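Local coordinates for uncharacterized hypothetical protein (Parabacteroides merdae, PDB 4EI0) that is of unknown function but belongs to the DUF4466 family and is built mainly of antiparallel beta sheets, at residues 67-70 and 71-75; 156-160 and 161-165; 168-171 and 172-175. All blocks are in the same frame, centred on the assembly; numbering follows the deposited sequence.

Overall arrangement
From the N terminus, contact 1 comes first: it holds an interruption within strand 67-75, between strands 81-85 and 107-115 of a five-stranded antiparallel sheet. Contact 2 then closes the loop that carries the chain from strand 152-159, an outer strand of another sheet, to strand 165-167 of a third. Contact 3 closes the next loop, which returns from 165-167 to its neighbour 176-178. The three follow in series; none nests in or crosses another. Contact 1 lies on the opposite side of the chain's centre, its centre about 40 Å from that of contact 2. Contacts 2 and 3, about 15 Å apart between centres, touch where L157 of strand 152-159 packs on V175 at the end of contact 3.

Contact 1 (67-70 and 71-75); sequences YFDP and NSYYT
An Asx turn interrupts strand 67-75, with the carboxylate of D69 reaching past P70 to N71 and on to Y73. OD1 of D69 accepts the backbone N of N71 at 2.9 Å, the bond that defines the turn, arriving on the anti side of the oxygen. On the syn lone pair the same OD1 takes ND2 of N71, also at 2.9 Å, so one oxygen holds both the backbone and the amide of a single residue. The other oxygen, D69 OD2, receives the hydroxyl OH of Y73 at 2.6 Å on its syn side. Because CG of D69 lies opposite its backbone N (chi1 166°), the carboxylate swings forward along the chain to meet these donors. It stands nearly upright to the Y73 ring, the planes 85° apart, and OD2 approaches at the ring edge, while R111 makes a cation-pi contact with that ring. A water bonds to D69 O and lies close to N71 O. With an alanine here, both carboxylate oxygens are gone, and the backbone N and amide of N71 and the hydroxyl of Y73 would probably lose these acceptors, the amide and ring being freer to turn. On the same strand, Y74 stacks on Y74 of the second subunit. With P70 at its middle, this is an Asx turn serving as a short break inside a beta strand.

Contact 2 (156-160 and 161-165); sequences NLSVT and NDKCY
T160 and K163 face each other across a type I beta turn, the bend that takes the chain off outer strand 152-159 toward strand 165-167. Its polar part rests on the hydroxyl of the turn's first residue. T160 OG1 accepts the backbone N of K163 at 3.0 Å, with a fairly straight N-H...O angle of 153°, and is also met by the backbone N of D162 in a weak bond of 3.4 Å. The hydroxyl can serve both because it sits between its own backbone N and carbonyl carbon (chi1 65°), facing into the turn. A backbone bond answers it: T160 N donates to K163 O at 3.1 Å, approaching from well above the carbonyl plane. The same oxygen receives a CA-H...O contact from V159 CA. Apolar contact is slight, with CG2 of T160 lying near CE of K163. Side-chain bonds complete the account. N161 OD1 is bonded to the backbone N of Y199, on strand 195-199, which joins the turn to the neighbouring sheet. A last side-chain bond comes from the lysine, which folds back over the threonine by a bend at chi3 (-79°) that returns its ammonium to the strand. There S158 OG, already bonded to E302, also accepts from K163, the distance from NZ to that OG being 3.2 Å.

Contact 3 (168-171 and 172-175); sequences FLNE and GEAV
ND2 of N170 is bonded to two partners, E173 OE1 at 3.1 Å within the loop and the hydroxyl of Y178 beyond it. The two side chains of N170 and E173 run alongside each other, pointing the same way, with amide and carboxylate planes only 29° apart. The amide nevertheless meets E173 OE1 from above the carboxylate plane. CG of N170 stands opposite its own carbonyl carbon (chi1 -75°), and this holds the amide beside the glutamate, while OD1 of N170 is taken by K192. The second carboxylate oxygen, E173 OE2, is bonded to H176, so this acid too is held at both oxygens.

The pair joins the ends of a type II beta turn, N170 to E173. Its closing bond, E173 N to N170 O, is weak at 3.3 Å, but N170 O has a second donor in R309, which also binds F168 O and so straps the loop to strand 302-311. G172 occupies the third position with a positive phi of 63°; a beta carbon there would press on E171 O. Water adds a further tie, accepting from N170 N at 2.9 Å and donating to E173 O at 2.8 Å.

Farther in, the loop becomes apolar. F168 and V175 lie side by side, CE1 of the ring 3.8 Å from V175 CG2, and V307 packs on both residues. The carbonyl A174 O comes to the ring edge, 3.5 Å from F168 CD1, and is buried with no hydrogen-bonding partner.

The chemistry therefore divides the loop: the turn, closed by only a weak backbone bond, is reinforced by the N170-E173 pair, R309 and a water, whereas its base is packed by F168, V175 and V307, with the buried A174 carbonyl at the ring edge probably costing some stability.

Contact 1 (67-70 and 71-75)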
ATOM      1  N   TYR B  67       8.926 -20.652  -2.186  1.00 37.23           N
ATOM      2  CA  TYR B  67       9.055 -19.670  -1.128  1.00 43.92           C
ATOM      3  C   TYR B  67       7.921 -18.637  -1.141  1.00 39.23           C
ATOM      4  O   TYR B  67       7.179 -18.540  -2.110  1.00 35.07           O
ATOM      5  CB  TYR B  67      10.426 -18.944  -1.214  1.00 41.57           C
ATOM      6  CG  TYR B  67      10.530 -17.914  -2.269  1.00 41.54           C
ATOM      7  CD1 TYR B  67      10.370 -18.237  -3.574  1.00 48.85           C
ATOM      8  CD2 TYR B  67      10.811 -16.579  -1.962  1.00 48.12           C
ATOM      9  CE1 TYR B  67      10.446 -17.300  -4.559  1.00 53.96           C
ATOM     10  CE2 TYR B  67      10.904 -15.625  -2.950  1.00 45.13           C
ATOM     11  CZ  TYR B  67      10.717 -15.998  -4.245  1.00 52.47           C
ATOM     12  OH  TYR B  67      10.781 -15.104  -5.265  1.00 59.22           O
ATOM     13  N   PHE B  68       7.813 -17.889  -0.033  1.00 40.95           N
ATOM     14  CA  PHE B  68       7.080 -16.634   0.026  1.00 38.25           C
ATOM     15  C   PHE B  68       8.098 -15.536  -0.137  1.00 36.13           C
ATOM     16  O   PHE B  68       9.074 -15.496   0.574  1.00 37.98           O
ATOM     17  CB  PHE B  68       6.476 -16.436   1.408  1.00 45.89           C
ATOM     18  CG  PHE B  68       5.087 -16.936   1.580  1.00 40.23           C
ATOM     19  CD1 PHE B  68       4.023 -16.327   0.922  1.00 40.75           C
ATOM     20  CD2 PHE B  68       4.809 -17.903   2.521  1.00 43.30           C
ATOM     21  CE1 PHE B  68       2.711 -16.732   1.142  1.00 53.10           C
ATOM     22  CE2 PHE B  68       3.514 -18.314   2.720  1.00 42.86           C
ATOM     23  CZ  PHE B  68       2.465 -17.715   2.046  1.00 47.84           C
ATOM     24  N   ASP B  69       7.862 -14.613  -1.047  1.00 39.33           N
ATOM     25  CA  ASP B  69       8.672 -13.419  -1.141  1.00 41.08           C
ATOM     26  C   ASP B  69       8.317 -12.631   0.146  1.00 41.45           C
ATOM     27  O   ASP B  69       7.160 -12.607   0.557  1.00 34.93           O
ATOM     28  CB  ASP B  69       8.298 -12.751  -2.492  1.00 38.15           C
ATOM     29  CG  ASP B  69       8.766 -11.322  -2.685  1.00 43.79           C
ATOM     30  OD1 ASP B  69       9.033 -10.585  -1.749  1.00 46.92           O
ATOM     31  OD2 ASP B  69       8.735 -10.885  -3.852  1.00 43.98           O
ATOM     32  N   PRO B  70       9.325 -12.062   0.813  1.00 41.28           N
ATOM     33  CA  PRO B  70       9.093 -11.430   2.096  1.00 40.30           C
ATOM     34  C   PRO B  70       8.486 -10.020   1.989  1.00 43.10           C
ATOM     35  O   PRO B  70       8.316  -9.352   3.037  1.00 38.88           O
ATOM     36  CB  PRO B  70      10.504 -11.391   2.732  1.00 39.06           C
ATOM     37  CG  PRO B  70      11.430 -11.282   1.545  1.00 38.47           C
ATOM     38  CD  PRO B  70      10.764 -12.032   0.428  1.00 39.16           C
ATOM     39  N   ASN B  71       8.238  -9.508   0.770  1.00 35.60           N
ATOM     40  CA  ASN B  71       7.673  -8.178   0.635  1.00 40.79           C
ATOM     41  C   ASN B  71       6.177  -8.232   0.524  1.00 43.25           C
ATOM     42  O   ASN B  71       5.663  -9.061  -0.167  1.00 39.91           O
ATOM     43  CB  ASN B  71       8.204  -7.449  -0.574  1.00 39.27           C
ATOM     44  CG  ASN B  71       9.687  -7.222  -0.485  1.00 42.75           C
ATOM     45  OD1 ASN B  71      10.161  -6.294   0.157  1.00 42.68           O
ATOM     46  ND2 ASN B  71      10.422  -8.055  -1.160  1.00 42.95           N
ATOM     47  N   SER B  72       5.486  -7.342   1.209  1.00 41.43           N
ATOM     48  CA  SER B  72       4.086  -7.160   0.922  1.00 40.82           C
ATOM     49  C   SER B  72       4.020  -6.171  -0.213  1.00 38.15           C
ATOM     50  O   SER B  72       4.744  -5.202  -0.236  1.00 40.96           O
ATOM     51  CB  SER B  72       3.298  -6.653   2.128  1.00 48.92           C
ATOM     52  OG  SER B  72       2.012  -6.225   1.731  1.00 38.63           O
ATOM     53  N   TYR B  73       3.145  -6.456  -1.171  1.00 38.70           N
ATOM     54  CA  TYR B  73       2.941  -5.634  -2.359  1.00 40.91           C
ATOM     55  C   TYR B  73       1.683  -4.827  -2.144  1.00 45.67           C
ATOM     56  O   TYR B  73       0.617  -5.369  -2.250  1.00 50.67           O
ATOM     57  CB  TYR B  73       2.834  -6.553  -3.608  1.00 41.60           C
ATOM     58  CG  TYR B  73       4.225  -7.107  -3.934  1.00 42.26           C
ATOM     59  CD1 TYR B  73       5.110  -6.373  -4.725  1.00 42.77           C
ATOM     60  CD2 TYR B  73       4.672  -8.279  -3.377  1.00 44.61           C
ATOM     61  CE1 TYR B  73       6.394  -6.832  -4.955  1.00 45.61           C
ATOM     62  CE2 TYR B  73       5.946  -8.740  -3.599  1.00 49.08           C
ATOM     63  CZ  TYR B  73       6.807  -8.000  -4.395  1.00 47.65           C
ATOM     64  OH  TYR B  73       8.103  -8.419  -4.571  1.00 44.05           O
ATOM     65  N   TYR B  74       1.838  -3.538  -1.837  1.00 40.95           N
ATOM     66  CA  TYR B  74       0.762  -2.581  -1.728  1.00 42.43           C
ATOM     67  C   TYR B  74       0.637  -1.908  -3.130  1.00 49.08           C
ATOM     68  O   TYR B  74       1.526  -2.035  -3.957  1.00 60.33           O
ATOM     69  CB  TYR B  74       1.052  -1.549  -0.579  1.00 43.64           C
ATOM     70  CG  TYR B  74       1.179  -2.218   0.784  1.00 47.06           C
ATOM     71  CD1 TYR B  74       0.053  -2.708   1.445  1.00 41.45           C
ATOM     72  CD2 TYR B  74       2.410  -2.437   1.355  1.00 42.99           C
ATOM     73  CE1 TYR B  74       0.153  -3.353   2.658  1.00 42.37           C
ATOM     74  CE2 TYR B  74       2.519  -3.088   2.569  1.00 43.51           C
ATOM     75  CZ  TYR B  74       1.382  -3.517   3.225  1.00 37.98           C
ATOM     76  OH  TYR B  74       1.519  -4.272   4.372  1.00 39.01           O
ATOM     77  N   THR B  75      -0.494  -1.321  -3.438  1.00 62.28           N
ATOM     78  CA  THR B  75      -0.699  -0.709  -4.759  1.00 63.86           C
ATOM     79  C   THR B  75      -0.803   0.773  -4.578  1.00 64.06           C
ATOM     80  O   THR B  75      -1.523   1.195  -3.706  1.00 70.73           O
ATOM     81  CB  THR B  75      -2.012  -1.194  -5.392  1.00 64.42           C
ATOM     82  OG1 THR B  75      -1.965  -2.609  -5.547  1.00 79.25           O
ATOM     83  CG2 THR B  75      -2.218  -0.581  -6.762  1.00 77.01           C
TER
HETATM   84  O   HOH W   1       5.574 -11.319  -1.313  1.00 38.55           O

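Contact 2 (156-160 and 161-165)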
ATOM      1  N   ASN B 156      15.411 -21.896 -25.633  1.00 51.20           N
ATOM      2  CA  ASN B 156      16.559 -21.149 -26.105  1.00 53.33           C
ATOM      3  C   ASN B 156      17.820 -21.945 -26.179  1.00 56.32           C
ATOM      4  O   ASN B 156      18.836 -21.549 -25.646  1.00 56.50           O
ATOM      5  CB  ASN B 156      16.723 -19.884 -25.254  1.00 66.17           C
ATOM      6  CG  ASN B 156      15.458 -19.039 -25.250  1.00 59.30           C
ATOM      7  OD1 ASN B 156      14.891 -18.754 -24.189  1.00 65.39           O
ATOM      8  ND2 ASN B 156      14.961 -18.706 -26.431  1.00 58.84           N
ATOM      9  N   LEU B 157      17.762 -23.063 -26.891  1.00 49.46           N
ATOM     10  CA  LEU B 157      18.924 -23.906 -27.114  1.00 46.83           C
ATOM     11  C   LEU B 157      19.606 -23.532 -28.429  1.00 51.39           C
ATOM     12  O   LEU B 157      18.953 -23.201 -29.401  1.00 50.03           O
ATOM     13  CB  LEU B 157      18.525 -25.378 -27.162  1.00 51.51           C
ATOM     14  CG  LEU B 157      17.945 -25.841 -25.833  1.00 55.10           C
ATOM     15  CD1 LEU B 157      16.845 -26.869 -26.000  1.00 56.30           C
ATOM     16  CD2 LEU B 157      19.074 -26.342 -24.951  1.00 61.31           C
ATOM     17  N   SER B 158      20.925 -23.660 -28.468  1.00 49.46           N
ATOM     18  CA  SER B 158      21.709 -23.274 -29.607  1.00 47.00           C
ATOM     19  C   SER B 158      21.961 -24.436 -30.549  1.00 53.59           C
ATOM     20  O   SER B 158      22.395 -25.501 -30.153  1.00 54.11           O
ATOM     21  CB  SER B 158      23.023 -22.631 -29.125  1.00 61.08           C
ATOM     22  OG  SER B 158      23.882 -22.418 -30.204  1.00 63.03           O
ATOM     23  N   VAL B 159      21.704 -24.206 -31.827  1.00 49.62           N
ATOM     24  CA  VAL B 159      21.883 -25.197 -32.847  1.00 55.36           C
ATOM     25  C   VAL B 159      22.756 -24.582 -33.927  1.00 52.11           C
ATOM     26  O   VAL B 159      22.533 -23.454 -34.358  1.00 57.78           O
ATOM     27  CB  VAL B 159      20.517 -25.687 -33.377  1.00 52.60           C
ATOM     28  CG1 VAL B 159      20.718 -26.588 -34.576  1.00 47.57           C
ATOM     29  CG2 VAL B 159      19.766 -26.428 -32.234  1.00 40.56           C
ATOM     30  N   THR B 160      23.761 -25.321 -34.357  1.00 46.99           N
ATOM     31  CA  THR B 160      24.677 -24.844 -35.375  1.00 53.46           C
ATOM     32  C   THR B 160      25.044 -26.051 -36.227  1.00 60.17           C
ATOM     33  O   THR B 160      24.649 -27.185 -35.934  1.00 54.14           O
ATOM     34  CB  THR B 160      25.938 -24.224 -34.754  1.00 57.83           C
ATOM     35  OG1 THR B 160      26.673 -25.243 -34.069  1.00 64.83           O
ATOM     36  CG2 THR B 160      25.580 -23.141 -33.752  1.00 48.66           C
ATOM     37  N   ASN B 161      25.812 -25.841 -37.276  1.00 55.08           N
ATOM     38  CA  ASN B 161      26.240 -26.963 -38.104  1.00 62.11           C
ATOM     39  C   ASN B 161      27.028 -28.028 -37.332  1.00 65.37           C
ATOM     40  O   ASN B 161      27.009 -29.198 -37.704  1.00 60.65           O
ATOM     41  CB  ASN B 161      27.053 -26.464 -39.300  1.00 68.59           C
ATOM     42  CG  ASN B 161      26.163 -25.973 -40.412  1.00 90.65           C
ATOM     43  OD1 ASN B 161      25.523 -26.768 -41.127  1.00 79.06           O
ATOM     44  ND2 ASN B 161      26.081 -24.652 -40.545  1.00108.22           N
ATOM     45  N   ASP B 162      27.703 -27.616 -36.262  1.00 60.31           N
ATOM     46  CA  ASP B 162      28.425 -28.554 -35.409  1.00 73.69           C
ATOM     47  C   ASP B 162      27.563 -29.101 -34.290  1.00 59.78           C
ATOM     48  O   ASP B 162      27.773 -30.229 -33.880  1.00 60.71           O
ATOM     49  CB  ASP B 162      29.673 -27.903 -34.792  1.00 75.78           C
ATOM     50  CG  ASP B 162      30.726 -27.591 -35.809  1.00 74.80           C
ATOM     51  OD1 ASP B 162      30.657 -28.126 -36.949  1.00 63.36           O
ATOM     52  OD2 ASP B 162      31.631 -26.817 -35.443  1.00 85.22           O
ATOM     53  N   LYS B 163      26.659 -28.272 -33.766  1.00 52.55           N
ATOM     54  CA  LYS B 163      25.812 -28.618 -32.670  1.00 52.35           C
ATOM     55  C   LYS B 163      24.461 -28.890 -33.285  1.00 46.68           C
ATOM     56  O   LYS B 163      23.522 -28.111 -33.143  1.00 51.28           O
ATOM     57  CB  LYS B 163      25.733 -27.475 -31.655  1.00 54.06           C
ATOM     58  CG  LYS B 163      27.059 -27.161 -30.982  1.00 60.04           C
ATOM     59  CD  LYS B 163      26.859 -26.201 -29.820  1.00 60.82           C
ATOM     60  CE  LYS B 163      26.703 -24.777 -30.318  1.00 70.99           C
ATOM     61  NZ  LYS B 163      26.558 -23.826 -29.176  1.00 80.59           N
ATOM     62  N   CYS B 164      24.409 -30.020 -33.954  1.00 49.01           N
ATOM     63  CA  CYS B 164      23.458 -30.278 -34.964  1.00 53.88           C
ATOM     64  C   CYS B 164      22.610 -31.518 -34.769  1.00 48.04           C
ATOM     65  O   CYS B 164      21.813 -31.808 -35.632  1.00 47.07           O
ATOM     66  CB  CYS B 164      24.209 -30.404 -36.306  1.00 54.57           C
ATOM     67  SG  CYS B 164      25.403 -31.749 -36.439  1.00 59.43           S
ATOM     68  N   TYR B 165      22.762 -32.252 -33.676  1.00 48.97           N
ATOM     69  CA  TYR B 165      22.080 -33.542 -33.563  1.00 49.94           C
ATOM     70  C   TYR B 165      21.090 -33.452 -32.438  1.00 46.30           C
ATOM     71  O   TYR B 165      21.481 -33.402 -31.278  1.00 49.71           O
ATOM     72  CB  TYR B 165      23.104 -34.651 -33.328  1.00 44.11           C
ATOM     73  CG  TYR B 165      24.079 -34.849 -34.431  1.00 45.69           C
ATOM     74  CD1 TYR B 165      23.658 -35.224 -35.684  1.00 52.19           C
ATOM     75  CD2 TYR B 165      25.448 -34.717 -34.221  1.00 48.15           C
ATOM     76  CE1 TYR B 165      24.565 -35.428 -36.707  1.00 57.46           C
ATOM     77  CE2 TYR B 165      26.354 -34.941 -35.236  1.00 48.19           C
ATOM     78  CZ  TYR B 165      25.919 -35.283 -36.478  1.00 58.70           C
ATOM     79  OH  TYR B 165      26.826 -35.505 -37.486  1.00 62.40           O
TER

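Contact 3 (168-171 and 172-175)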
ATOM      1  N   PHE B 168      15.313 -36.333 -28.818  1.00 45.61           N
ATOM      2  CA  PHE B 168      14.128 -36.167 -27.996  1.00 43.46           C
ATOM      3  C   PHE B 168      13.976 -37.337 -27.038  1.00 45.62           C
ATOM      4  O   PHE B 168      12.891 -37.529 -26.511  1.00 43.93           O
ATOM      5  CB  PHE B 168      12.854 -36.078 -28.897  1.00 49.15           C
ATOM      6  CG  PHE B 168      12.911 -34.976 -29.917  1.00 44.89           C
ATOM      7  CD1 PHE B 168      12.615 -33.663 -29.573  1.00 43.80           C
ATOM      8  CD2 PHE B 168      13.307 -35.241 -31.193  1.00 41.58           C
ATOM      9  CE1 PHE B 168      12.686 -32.664 -30.507  1.00 41.47           C
ATOM     10  CE2 PHE B 168      13.399 -34.248 -32.130  1.00 45.13           C
ATOM     11  CZ  PHE B 168      13.091 -32.966 -31.797  1.00 43.81           C
ATOM     12  N   LEU B 169      15.058 -38.060 -26.727  1.00 52.01           N
ATOM     13  CA  LEU B 169      14.940 -39.314 -25.937  1.00 44.26           C
ATOM     14  C   LEU B 169      15.460 -39.279 -24.528  1.00 55.08           C
ATOM     15  O   LEU B 169      15.309 -40.250 -23.814  1.00 46.27           O
ATOM     16  CB  LEU B 169      15.613 -40.488 -26.702  1.00 56.96           C
ATOM     17  CG  LEU B 169      15.100 -40.682 -28.168  1.00 60.04           C
ATOM     18  CD1 LEU B 169      15.734 -41.813 -28.990  1.00 61.08           C
ATOM     19  CD2 LEU B 169      13.578 -40.872 -28.118  1.00 54.09           C
ATOM     20  N   ASN B 170      16.061 -38.181 -24.089  1.00 45.16           N
ATOM     21  CA  ASN B 170      16.641 -38.157 -22.793  1.00 42.41           C
ATOM     22  C   ASN B 170      15.571 -37.915 -21.715  1.00 47.88           C
ATOM     23  O   ASN B 170      14.653 -37.115 -21.896  1.00 50.07           O
ATOM     24  CB  ASN B 170      17.724 -37.070 -22.710  1.00 46.29           C
ATOM     25  CG  ASN B 170      19.007 -37.432 -23.416  1.00 43.59           C
ATOM     26  OD1 ASN B 170      19.225 -38.563 -23.859  1.00 54.96           O
ATOM     27  ND2 ASN B 170      19.883 -36.458 -23.525  1.00 54.15           N
ATOM     28  N   GLU B 171      15.729 -38.553 -20.554  1.00 41.47           N
ATOM     29  CA  GLU B 171      14.834 -38.359 -19.401  1.00 49.92           C
ATOM     30  C   GLU B 171      14.802 -36.890 -18.982  1.00 44.27           C
ATOM     31  O   GLU B 171      15.847 -36.243 -18.807  1.00 51.11           O
ATOM     32  CB  GLU B 171      15.316 -39.037 -18.108  1.00 65.55           C
ATOM     33  CG  GLU B 171      15.637 -40.480 -17.911  1.00 86.92           C
ATOM     34  CD  GLU B 171      15.932 -40.632 -16.406  1.00 78.29           C
ATOM     35  OE1 GLU B 171      17.111 -40.514 -15.923  1.00 51.91           O
ATOM     36  OE2 GLU B 171      14.923 -40.768 -15.687  1.00 51.59           O
ATOM     37  N   GLY B 172      13.618 -36.375 -18.754  1.00 50.66           N
ATOM     38  CA  GLY B 172      13.484 -35.014 -18.232  1.00 51.35           C
ATOM     39  C   GLY B 172      13.995 -33.900 -19.105  1.00 54.44           C
ATOM     40  O   GLY B 172      14.041 -32.776 -18.647  1.00 51.50           O
ATOM     41  N   GLU B 173      14.317 -34.173 -20.371  1.00 53.94           N
ATOM     42  CA  GLU B 173      14.914 -33.168 -21.258  1.00 50.38           C
ATOM     43  C   GLU B 173      14.122 -33.130 -22.555  1.00 42.47           C
ATOM     44  O   GLU B 173      14.196 -34.069 -23.297  1.00 45.45           O
ATOM     45  CB  GLU B 173      16.352 -33.546 -21.608  1.00 49.62           C
ATOM     46  CG  GLU B 173      17.476 -32.909 -20.809  1.00 67.25           C
ATOM     47  CD  GLU B 173      18.853 -33.165 -21.446  1.00 71.01           C
ATOM     48  OE1 GLU B 173      19.338 -34.310 -21.414  1.00 63.37           O
ATOM     49  OE2 GLU B 173      19.448 -32.231 -22.014  1.00 62.07           O
ATOM     50  N   ALA B 174      13.385 -32.046 -22.834  1.00 45.10           N
ATOM     51  CA  ALA B 174      12.497 -31.997 -24.014  1.00 41.50           C
ATOM     52  C   ALA B 174      13.264 -32.253 -25.300  1.00 45.09           C
ATOM     53  O   ALA B 174      12.782 -32.921 -26.203  1.00 44.74           O
ATOM     54  CB  ALA B 174      11.763 -30.655 -24.083  1.00 42.29           C
ATOM     55  N   VAL B 175      14.476 -31.738 -25.355  1.00 39.23           N
ATOM     56  CA  VAL B 175      15.426 -31.990 -26.460  1.00 41.63           C
ATOM     57  C   VAL B 175      16.798 -31.844 -25.898  1.00 38.68           C
ATOM     58  O   VAL B 175      16.973 -31.087 -24.918  1.00 42.84           O
ATOM     59  CB  VAL B 175      15.246 -30.999 -27.642  1.00 38.08           C
ATOM     60  CG1 VAL B 175      15.757 -29.614 -27.307  1.00 42.77           C
ATOM     61  CG2 VAL B 175      15.935 -31.557 -28.873  1.00 39.80           C
TER
HETATM   62  O   HOH W   2      15.989 -35.455 -24.945  1.00 48.98           O
HETATM   63  O   HOH W   3      18.462 -36.753 -19.112  1.00 64.71           O